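Local coordinates for protein GTPase HflX (Sulfolobus solfataricus P2, PDB 2QTF) that binds and hydrolyses GTP, associates with the 50S ribosomal subunit, and may act during protein synthesis or ribosome biogenesis, at residues E64-P68 with R69-N73; T251-E254 with A255-S258; L6-K10 with E11-E15; I146-Y149 with K150-I153. All blocks are in the same frame, centred on the assembly; numbering follows the deposited sequence.

Contact 1: residues E64-P68 with R69-N73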
# COMPACT_ATOMS: atom_id res chain seq x y z
N GLU A 64 7.01 -7.76 12.13
CA GLU A 64 8.31 -7.48 12.72
C GLU A 64 9.28 -7.91 11.66
O GLU A 64 8.89 -8.61 10.72
CB GLU A 64 8.55 -8.41 13.93
CG GLU A 64 8.79 -7.71 15.28
CD GLU A 64 9.87 -6.62 15.27
OE1 GLU A 64 9.85 -5.80 16.22
OE2 GLU A 64 10.72 -6.56 14.33
N GLN A 65 10.56 -7.67 11.84
CA GLN A 65 11.50 -8.27 10.97
C GLN A 65 12.03 -9.55 11.61
O GLN A 65 12.66 -9.47 12.70
CB GLN A 65 12.60 -7.25 10.63
CG GLN A 65 13.63 -7.76 9.64
CD GLN A 65 14.67 -6.69 9.26
OE1 GLN A 65 14.41 -5.47 9.36
NE2 GLN A 65 15.88 -7.14 8.82
N LEU A 66 11.86 -10.69 10.95
CA LEU A 66 12.30 -12.04 11.48
C LEU A 66 13.74 -12.26 11.16
O LEU A 66 14.20 -11.89 10.09
CB LEU A 66 11.49 -13.28 10.91
CG LEU A 66 10.06 -13.39 11.31
CD1 LEU A 66 9.32 -14.56 10.62
CD2 LEU A 66 9.92 -13.40 12.91
N LYS A 67 14.47 -12.85 12.12
CA LYS A 67 15.79 -13.40 11.88
C LYS A 67 15.74 -14.60 10.98
O LYS A 67 14.76 -15.36 10.95
CB LYS A 67 16.45 -13.82 13.20
CG LYS A 67 16.58 -12.65 14.12
CD LYS A 67 17.28 -13.11 15.40
CE LYS A 67 17.30 -12.01 16.40
NZ LYS A 67 17.64 -12.75 17.64
N PRO A 68 16.83 -14.84 10.28
CA PRO A 68 16.88 -16.00 9.43
C PRO A 68 16.53 -17.32 10.10
O PRO A 68 15.85 -18.18 9.48
CB PRO A 68 18.32 -16.01 8.92
CG PRO A 68 18.66 -14.44 8.88
CD PRO A 68 18.07 -13.98 10.17
N ARG A 69 17.02 -17.53 11.33
CA ARG A 69 16.78 -18.87 11.91
C ARG A 69 15.24 -19.01 12.18
O ARG A 69 14.70 -20.10 12.08
CB ARG A 69 17.61 -19.04 13.19
CG ARG A 69 17.08 -18.15 14.30
CD ARG A 69 17.59 -18.59 15.74
NE ARG A 69 17.32 -17.53 16.72
CZ ARG A 69 17.99 -16.38 16.80
NH1 ARG A 69 19.01 -16.12 15.95
NH2 ARG A 69 17.64 -15.50 17.74
N HIS A 70 14.56 -17.88 12.46
CA HIS A 70 13.11 -17.93 12.54
C HIS A 70 12.44 -18.33 11.24
O HIS A 70 11.56 -19.21 11.21
CB HIS A 70 12.51 -16.62 12.96
CG HIS A 70 12.96 -16.16 14.30
ND1 HIS A 70 13.15 -17.02 15.36
CD2 HIS A 70 13.18 -14.93 14.76
CE1 HIS A 70 13.47 -16.32 16.43
NE2 HIS A 70 13.51 -15.06 16.09
N PHE A 71 12.82 -17.68 10.14
CA PHE A 71 12.28 -18.19 8.85
C PHE A 71 12.51 -19.68 8.62
O PHE A 71 11.64 -20.39 8.09
CB PHE A 71 12.86 -17.44 7.64
CG PHE A 71 12.15 -16.14 7.35
CD1 PHE A 71 10.89 -16.13 6.74
CD2 PHE A 71 12.77 -14.92 7.67
CE1 PHE A 71 10.24 -14.90 6.47
CE2 PHE A 71 12.11 -13.68 7.41
CZ PHE A 71 10.84 -13.68 6.86
N ILE A 72 13.73 -20.14 8.86
CA ILE A 72 14.02 -21.53 8.57
C ILE A 72 13.09 -22.45 9.34
O ILE A 72 12.51 -23.38 8.74
CB ILE A 72 15.52 -21.92 8.89
CG1 ILE A 72 16.43 -21.31 7.78
CG2 ILE A 72 15.73 -23.54 8.91
CD1 ILE A 72 17.78 -20.75 8.32
N ASN A 73 12.90 -22.17 10.64
CA ASN A 73 12.16 -23.03 11.54
C ASN A 73 10.65 -22.90 11.29
O ASN A 73 10.01 -23.92 11.14
CB ASN A 73 12.49 -22.64 12.96
CG ASN A 73 13.87 -23.13 13.37
OD1 ASN A 73 14.67 -22.40 13.96
ND2 ASN A 73 14.19 -24.30 12.94
O HOH W 1 14.28 -13.08 17.40
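Leu66 and Phe71 both carry CG anti to the carbonyl carbon, beside the backbone N (chi1 -68° and -83°), and the leucine lies crosswise to the aromatic side chain. Leu66 CD1 sits over the middle of one ring face, a CH-pi contact 4.2 Å from the Phe71 centroid, while Leu66 CB reaches Phe71 CE2 at 3.6 Å. Val83 touches both side chains, so this is the buried half of the turn. The other methyl, Leu66 CD2, leans on His70 CD2 at 4.0 Å.

Lys67 takes the N-cap position, and its carbonyl O accepts a hydrogen bond from the amide N of Phe71 at 3.1 Å. Its extended chain runs alongside that of Arg69, whose chi1 of 70° starts it in the same direction. Lys67 NZ comes within 2.8 Å of Arg69 NH2, at the guanidinium edge; both are donors, so the exact placing of these ends is doubtful. Arg69 NE is bonded to Val39 O. With an alanine at Arg69, the Val39 carbonyl would probably lose this partner and the lysine chain would be freer to swing.

Two positive groups this near each other are likely to be mutually unfavourable, a cost that the Val39 bond may partly offset.

Contact 2: residues T251-E254 with A255-S258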
# COMPACT_ATOMS: atom_id res chain seq x y z
N THR A 251 7.87 1.47 -7.63
CA THR A 251 6.44 1.11 -7.75
C THR A 251 5.54 2.38 -7.65
O THR A 251 4.58 2.51 -8.40
CB THR A 251 6.04 0.10 -6.58
OG1 THR A 251 6.87 -1.04 -6.72
CG2 THR A 251 4.51 -0.36 -6.66
N LEU A 252 5.77 3.22 -6.65
CA LEU A 252 4.96 4.38 -6.47
C LEU A 252 5.11 5.34 -7.66
O LEU A 252 4.11 5.98 -8.10
CB LEU A 252 5.37 5.12 -5.12
CG LEU A 252 4.62 6.45 -4.83
CD1 LEU A 252 3.05 6.25 -4.64
CD2 LEU A 252 5.29 7.20 -3.62
N SER A 253 6.34 5.45 -8.21
CA SER A 253 6.55 6.34 -9.39
C SER A 253 5.72 6.02 -10.61
O SER A 253 5.58 6.87 -11.55
CB SER A 253 8.07 6.33 -9.78
OG SER A 253 8.75 6.98 -8.71
N GLU A 254 5.13 4.81 -10.68
CA GLU A 254 4.16 4.51 -11.72
C GLU A 254 2.93 5.46 -11.65
O GLU A 254 2.10 5.49 -12.59
CB GLU A 254 3.64 3.11 -11.67
CG GLU A 254 4.78 2.00 -11.85
CD GLU A 254 4.30 0.59 -11.74
OE1 GLU A 254 3.06 0.32 -11.74
OE2 GLU A 254 5.19 -0.33 -11.72
N ALA A 255 2.77 6.19 -10.57
CA ALA A 255 1.60 7.07 -10.49
C ALA A 255 1.71 8.14 -11.58
O ALA A 255 0.74 8.73 -11.98
CB ALA A 255 1.57 7.75 -9.18
N LYS A 256 2.92 8.43 -12.06
CA LYS A 256 3.01 9.44 -13.10
C LYS A 256 2.47 8.96 -14.46
O LYS A 256 2.33 9.73 -15.42
CB LYS A 256 4.44 10.03 -13.10
CG LYS A 256 5.45 9.11 -13.63
CD LYS A 256 6.84 9.83 -13.51
CE LYS A 256 7.61 9.39 -12.32
NZ LYS A 256 9.09 9.37 -12.62
N TYR A 257 2.04 7.72 -14.58
CA TYR A 257 1.44 7.25 -15.83
C TYR A 257 -0.06 7.67 -15.99
O TYR A 257 -0.65 7.56 -17.09
CB TYR A 257 1.38 5.70 -15.88
CG TYR A 257 2.71 4.96 -15.89
CD1 TYR A 257 3.88 5.61 -16.20
CD2 TYR A 257 2.76 3.60 -15.55
CE1 TYR A 257 5.11 4.91 -16.20
CE2 TYR A 257 3.96 2.88 -15.55
CZ TYR A 257 5.13 3.53 -15.87
OH TYR A 257 6.33 2.81 -15.89
N SER A 258 -0.69 8.05 -14.89
CA SER A 258 -2.10 8.36 -14.85
C SER A 258 -2.26 9.83 -15.32
O SER A 258 -1.35 10.65 -15.12
CB SER A 258 -2.66 8.07 -13.42
OG SER A 258 -2.67 6.63 -13.24
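The Tyr257 ring presents one face to the backbone of Glu254: Glu254 CA stands almost over the ring centre, a CH-pi contact 4.2 Å from the centroid and only 11° off the normal. Beside it, Tyr257 CE2 lies 3.9 Å from Glu254 CG, and the extended glutamate carries its carboxylate off to the side, past the rim of the ring, with the two planes just 13° apart. That carboxylate is gripped from outside the turn, OE1 by the amide of Gly99 and OE2 by the hydroxyl of Ser100, a residue that also touches the tyrosine.

Underneath, the backbone steps from i to i+3. The amide N of Ala255 bonds to Leu252 O at 2.8 Å, Lys256 N to Ser253 O at 3.1 Å, and Tyr257 N to Glu254 O at 3.0 Å. In all three the donor stands well above the plane of the carbonyl, in keeping with the tighter winding.

Lys256 has CG wedged between its backbone N and carbonyl carbon (chi1 72°), which starts the chain over Ser253 O, with CG 3.1 Å from that oxygen. Bends at chi3 and chi4 then turn it back, bringing CE to 4.0 Å from Ser253 CB. The serine hydroxyl itself is bonded to Phe249 O. On the buried side, Leu252 packs against Ile284 and Ile288 of helix 271-288 and against Val234, a predicted GTP-binding residue.

Helix 245-253 thus tightens into a 3-10 turn before the chain enters strand 260-266, a helix-to-strand connection within the P-loop GTPase domain.

Contact 3: residues L6-K10 with E11-E15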
# COMPACT_ATOMS: atom_id res chain seq x y z
N LEU A 6 -2.43 -12.77 12.05
CA LEU A 6 -1.48 -11.61 12.14
C LEU A 6 -0.95 -11.49 13.59
O LEU A 6 -1.74 -11.41 14.52
CB LEU A 6 -2.19 -10.32 11.70
CG LEU A 6 -1.46 -8.98 11.90
CD1 LEU A 6 -0.20 -8.96 11.02
CD2 LEU A 6 -2.49 -7.80 11.61
N PHE A 7 0.36 -11.48 13.77
CA PHE A 7 0.98 -11.05 15.02
C PHE A 7 1.51 -9.67 14.91
O PHE A 7 2.37 -9.38 14.03
CB PHE A 7 2.15 -12.00 15.36
CG PHE A 7 1.69 -13.37 15.71
CD1 PHE A 7 1.70 -13.79 17.04
CD2 PHE A 7 1.12 -14.20 14.73
CE1 PHE A 7 1.24 -15.06 17.36
CE2 PHE A 7 0.63 -15.47 15.05
CZ PHE A 7 0.70 -15.89 16.40
N VAL A 8 1.07 -8.79 15.82
CA VAL A 8 1.40 -7.35 15.72
C VAL A 8 1.25 -6.68 17.10
O VAL A 8 0.33 -7.04 17.84
CB VAL A 8 0.44 -6.64 14.64
CG1 VAL A 8 -1.02 -6.73 15.03
CG2 VAL A 8 0.80 -5.19 14.37
N SER A 9 2.06 -5.68 17.41
CA SER A 9 1.90 -4.91 18.69
C SER A 9 0.62 -4.04 18.60
O SER A 9 0.12 -3.71 17.47
CB SER A 9 3.09 -3.98 18.82
OG SER A 9 2.95 -2.92 17.85
N LYS A 10 0.06 -3.59 19.75
CA LYS A 10 -1.15 -2.81 19.66
C LYS A 10 -0.88 -1.48 19.00
O LYS A 10 -1.77 -0.93 18.38
CB LYS A 10 -1.87 -2.66 21.03
CG LYS A 10 -2.77 -3.90 21.31
CD LYS A 10 -4.19 -3.60 20.82
CE LYS A 10 -5.02 -4.82 20.62
NZ LYS A 10 -6.29 -4.46 19.95
N GLU A 11 0.35 -1.02 19.12
CA GLU A 11 0.79 0.22 18.60
C GLU A 11 0.63 0.19 17.06
O GLU A 11 0.14 1.16 16.45
CB GLU A 11 2.26 0.40 19.00
CG GLU A 11 3.01 1.37 18.09
CD GLU A 11 4.35 1.91 18.61
OE1 GLU A 11 5.28 1.14 19.03
OE2 GLU A 11 4.47 3.17 18.51
N PHE A 12 1.02 -0.94 16.44
CA PHE A 12 0.98 -1.08 14.97
C PHE A 12 -0.22 -1.75 14.41
O PHE A 12 -0.35 -1.84 13.17
CB PHE A 12 2.24 -1.74 14.44
CG PHE A 12 3.46 -0.93 14.73
CD1 PHE A 12 3.41 0.47 14.64
CD2 PHE A 12 4.65 -1.52 15.10
CE1 PHE A 12 4.55 1.25 14.92
CE2 PHE A 12 5.78 -0.76 15.41
CZ PHE A 12 5.73 0.62 15.31
N GLU A 13 -1.10 -2.24 15.28
CA GLU A 13 -2.16 -3.10 14.81
C GLU A 13 -3.05 -2.54 13.68
O GLU A 13 -3.40 -3.23 12.69
CB GLU A 13 -3.05 -3.53 15.98
CG GLU A 13 -4.18 -4.39 15.55
CD GLU A 13 -5.05 -4.89 16.74
OE1 GLU A 13 -4.40 -5.33 17.73
OE2 GLU A 13 -6.34 -4.85 16.63
N GLU A 14 -3.52 -1.32 13.87
CA GLU A 14 -4.46 -0.70 12.88
C GLU A 14 -3.74 -0.53 11.55
O GLU A 14 -4.32 -0.82 10.49
CB GLU A 14 -4.82 0.69 13.36
CG GLU A 14 -5.95 1.41 12.67
CD GLU A 14 -6.40 2.65 13.57
OE1 GLU A 14 -5.55 3.57 13.81
OE2 GLU A 14 -7.53 2.61 14.13
N GLU A 15 -2.52 -0.02 11.59
CA GLU A 15 -1.70 0.15 10.37
C GLU A 15 -1.43 -1.22 9.69
O GLU A 15 -1.61 -1.37 8.47
CB GLU A 15 -0.36 0.81 10.70
CG GLU A 15 0.38 1.31 9.44
CD GLU A 15 -0.02 2.75 9.05
OE1 GLU A 15 -0.92 3.39 9.70
OE2 GLU A 15 0.56 3.25 8.08
O HOH W 2 -2.38 -6.71 18.70
O HOH W 3 -2.91 0.42 16.29
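In the beta-alpha-beta unit of strand 2-7, helix 13-22 and strand 25-31, the first connection is a tight turn in which Ser9 reaches forward to Phe12. Ser9 OG accepts a hydrogen bond from the amide N of Phe12 at 3.1 Å, with an N-H...O angle of 151°; the carbonyl of Ser9 adds a weak, strongly bent bond to the same amide. The hydroxyl gets there because chi1 of 72° swings it between its own backbone N and carbonyl carbon.

Val8 seals the inner side. Its CG2 methyl rests on Phe12 CB at 3.7 Å and its CG1 on Glu13 CB at 3.9 Å, and both Val8 and Glu13 also touch Ile30 of strand 25-31.

On the outer side, Lys10 bends at chi2 (-93°) and runs alongside the extended Glu13, forming a salt bridge with NZ 3.0 Å from Glu13 OE1. The same oxygen accepts a hydrogen bond from a water at 2.6 Å, which donates a second to Val8 O at 2.9 Å. A lysine in place of Glu13 would probably leave the Lys10 amine facing a like charge and the bridging water without one of its two acceptors. A second water joins Lys10 O to Glu14 N.

The Ser9 hydroxyl thus holds the Phe12 amide just ahead of helix 13-22, in the strand-to-helix connection of a beta-alpha-beta crossover.

Contact 4: residues I146-Y149 with K150-I153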
# COMPACT_ATOMS: atom_id res chain seq x y z
N ILE A 146 23.55 -20.52 -2.74
CA ILE A 146 24.06 -19.17 -2.59
C ILE A 146 24.57 -18.56 -3.88
O ILE A 146 24.23 -17.41 -4.16
CB ILE A 146 25.21 -19.06 -1.57
CG1 ILE A 146 24.63 -19.22 -0.20
CG2 ILE A 146 25.73 -17.68 -1.60
CD1 ILE A 146 24.05 -17.87 0.31
N LYS A 147 25.35 -19.32 -4.67
CA LYS A 147 25.88 -18.72 -5.87
C LYS A 147 24.74 -18.48 -6.87
O LYS A 147 24.76 -17.52 -7.63
CB LYS A 147 27.08 -19.56 -6.48
CG LYS A 147 28.26 -19.68 -5.50
CD LYS A 147 29.33 -20.73 -5.96
CE LYS A 147 30.47 -20.12 -6.83
NZ LYS A 147 31.63 -19.44 -6.08
N PHE A 148 23.79 -19.39 -6.93
CA PHE A 148 22.68 -19.26 -7.86
C PHE A 148 21.92 -17.94 -7.62
O PHE A 148 21.59 -17.21 -8.57
CB PHE A 148 21.76 -20.47 -7.68
CG PHE A 148 20.52 -20.45 -8.56
CD1 PHE A 148 20.59 -20.67 -9.92
CD2 PHE A 148 19.24 -20.23 -7.98
CE1 PHE A 148 19.42 -20.69 -10.70
CE2 PHE A 148 18.06 -20.21 -8.76
CZ PHE A 148 18.17 -20.43 -10.11
N TYR A 149 21.60 -17.66 -6.36
CA TYR A 149 20.89 -16.39 -6.01
C TYR A 149 21.74 -15.16 -6.33
O TYR A 149 21.23 -14.20 -6.91
CB TYR A 149 20.52 -16.40 -4.50
CG TYR A 149 19.19 -17.19 -4.24
CD1 TYR A 149 19.12 -18.59 -4.42
CD2 TYR A 149 18.01 -16.52 -3.91
CE1 TYR A 149 17.91 -19.32 -4.21
CE2 TYR A 149 16.80 -17.24 -3.74
CZ TYR A 149 16.75 -18.63 -3.87
OH TYR A 149 15.51 -19.31 -3.66
N LYS A 150 23.02 -15.18 -5.97
CA LYS A 150 23.90 -14.04 -6.33
C LYS A 150 23.96 -13.79 -7.81
O LYS A 150 23.92 -12.62 -8.23
CB LYS A 150 25.30 -14.15 -5.68
CG LYS A 150 25.24 -14.31 -4.14
CD LYS A 150 26.63 -14.63 -3.49
CE LYS A 150 26.79 -14.02 -2.08
NZ LYS A 150 28.17 -14.30 -1.49
N ARG A 151 24.00 -14.84 -8.65
CA ARG A 151 24.01 -14.57 -10.08
C ARG A 151 22.72 -13.91 -10.55
O ARG A 151 22.75 -13.05 -11.45
CB ARG A 151 24.20 -15.86 -10.96
CG ARG A 151 25.60 -16.58 -10.88
CD ARG A 151 25.70 -17.74 -11.99
NE ARG A 151 24.78 -18.88 -11.77
CZ ARG A 151 24.99 -19.85 -10.89
NH1 ARG A 151 26.08 -19.83 -10.11
NH2 ARG A 151 24.12 -20.87 -10.76
N ARG A 152 21.57 -14.35 -10.02
CA ARG A 152 20.34 -13.65 -10.36
C ARG A 152 20.32 -12.21 -9.84
O ARG A 152 19.88 -11.28 -10.53
CB ARG A 152 19.14 -14.47 -9.84
CG ARG A 152 17.77 -13.84 -10.10
CD ARG A 152 17.14 -14.26 -11.39
NE ARG A 152 15.65 -14.33 -11.35
CZ ARG A 152 14.92 -14.28 -12.47
NH1 ARG A 152 15.56 -14.15 -13.66
NH2 ARG A 152 13.58 -14.37 -12.44
N ILE A 153 20.77 -12.02 -8.62
CA ILE A 153 20.81 -10.63 -8.04
C ILE A 153 21.74 -9.77 -8.94
O ILE A 153 21.40 -8.66 -9.34
CB ILE A 153 21.35 -10.69 -6.66
CG1 ILE A 153 20.23 -11.22 -5.71
CG2 ILE A 153 21.91 -9.24 -6.23
CD1 ILE A 153 20.76 -11.78 -4.40
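Ile146 and Lys150 meet one turn apart on helix 145-164, near the side where this helix packs on helix 101-121. Ile146 CG2 lies 3.7 Å from Lys150 CD, so the lysine offers its methylenes to the isoleucine, which itself touches Ile119 and Lys120. About one turn beyond Tyr149, the buried Ile153 packs on Leu112 and lays its CD1 methyl 3.5 Å from Tyr149 O. The backbone here is regular: the amide N of Lys150 bonds to Ile146 O at 3.1 Å, and Ile153 N to Tyr149 O at 2.8 Å.

The solvent side is looser. Arg151 folds back along the helix, bent at chi3 (-66°), until one face of its guanidinium covers Phe148 CA, with NH2 3.6 Å from that atom. The same nitrogen arrives at the edge of the Phe148 ring, in its plane, 3.6 Å from CD1. Ring and guanidinium stand 70° apart, so this is neither a stack nor a cation over an aromatic face. Arg151 NH1 lies 3.6 Å from Lys147 O, which sits over a face of the guanidinium. Phe148, Tyr149, Arg151 and Arg152 all touch a crystal neighbour, which may have influenced the poses of these side chains.

Of the three consecutive basic residues, Lys150 to Arg152, the last forms a salt bridge through NE with Glu108, across the helix interface. Lys150 meets Ile146 through its methylenes, and Arg151 lays its nitrogens on backbone and ring edge without an ion pair between the two segments, contacts that probably depend more on shape than on charge.

How the contacts relate
All four contacts are local, but they sit differently in the fold. Contacts 3 and 4 are surface contacts, whereas contacts 1 and 2 are partly buried: contact 1 turns apolar groups inward and charged ones outward, while contact 2 packs Leu252 inward and has its carboxylate bonded to another part of the chain. Contacts 1 and 3 serve the same parallel sheet, both where a strand gives way to a helix. Contact 2, in the GTPase domain, is the reverse case, and contact 4 stays within a single helix. Helix 101-121 touches contacts 1, 2 and 4. Contact 3 pairs opposite charges internally and contact 1 crowds like ones, yet contacts 1, 2 and 4 each send a polar side chain to a partner outside.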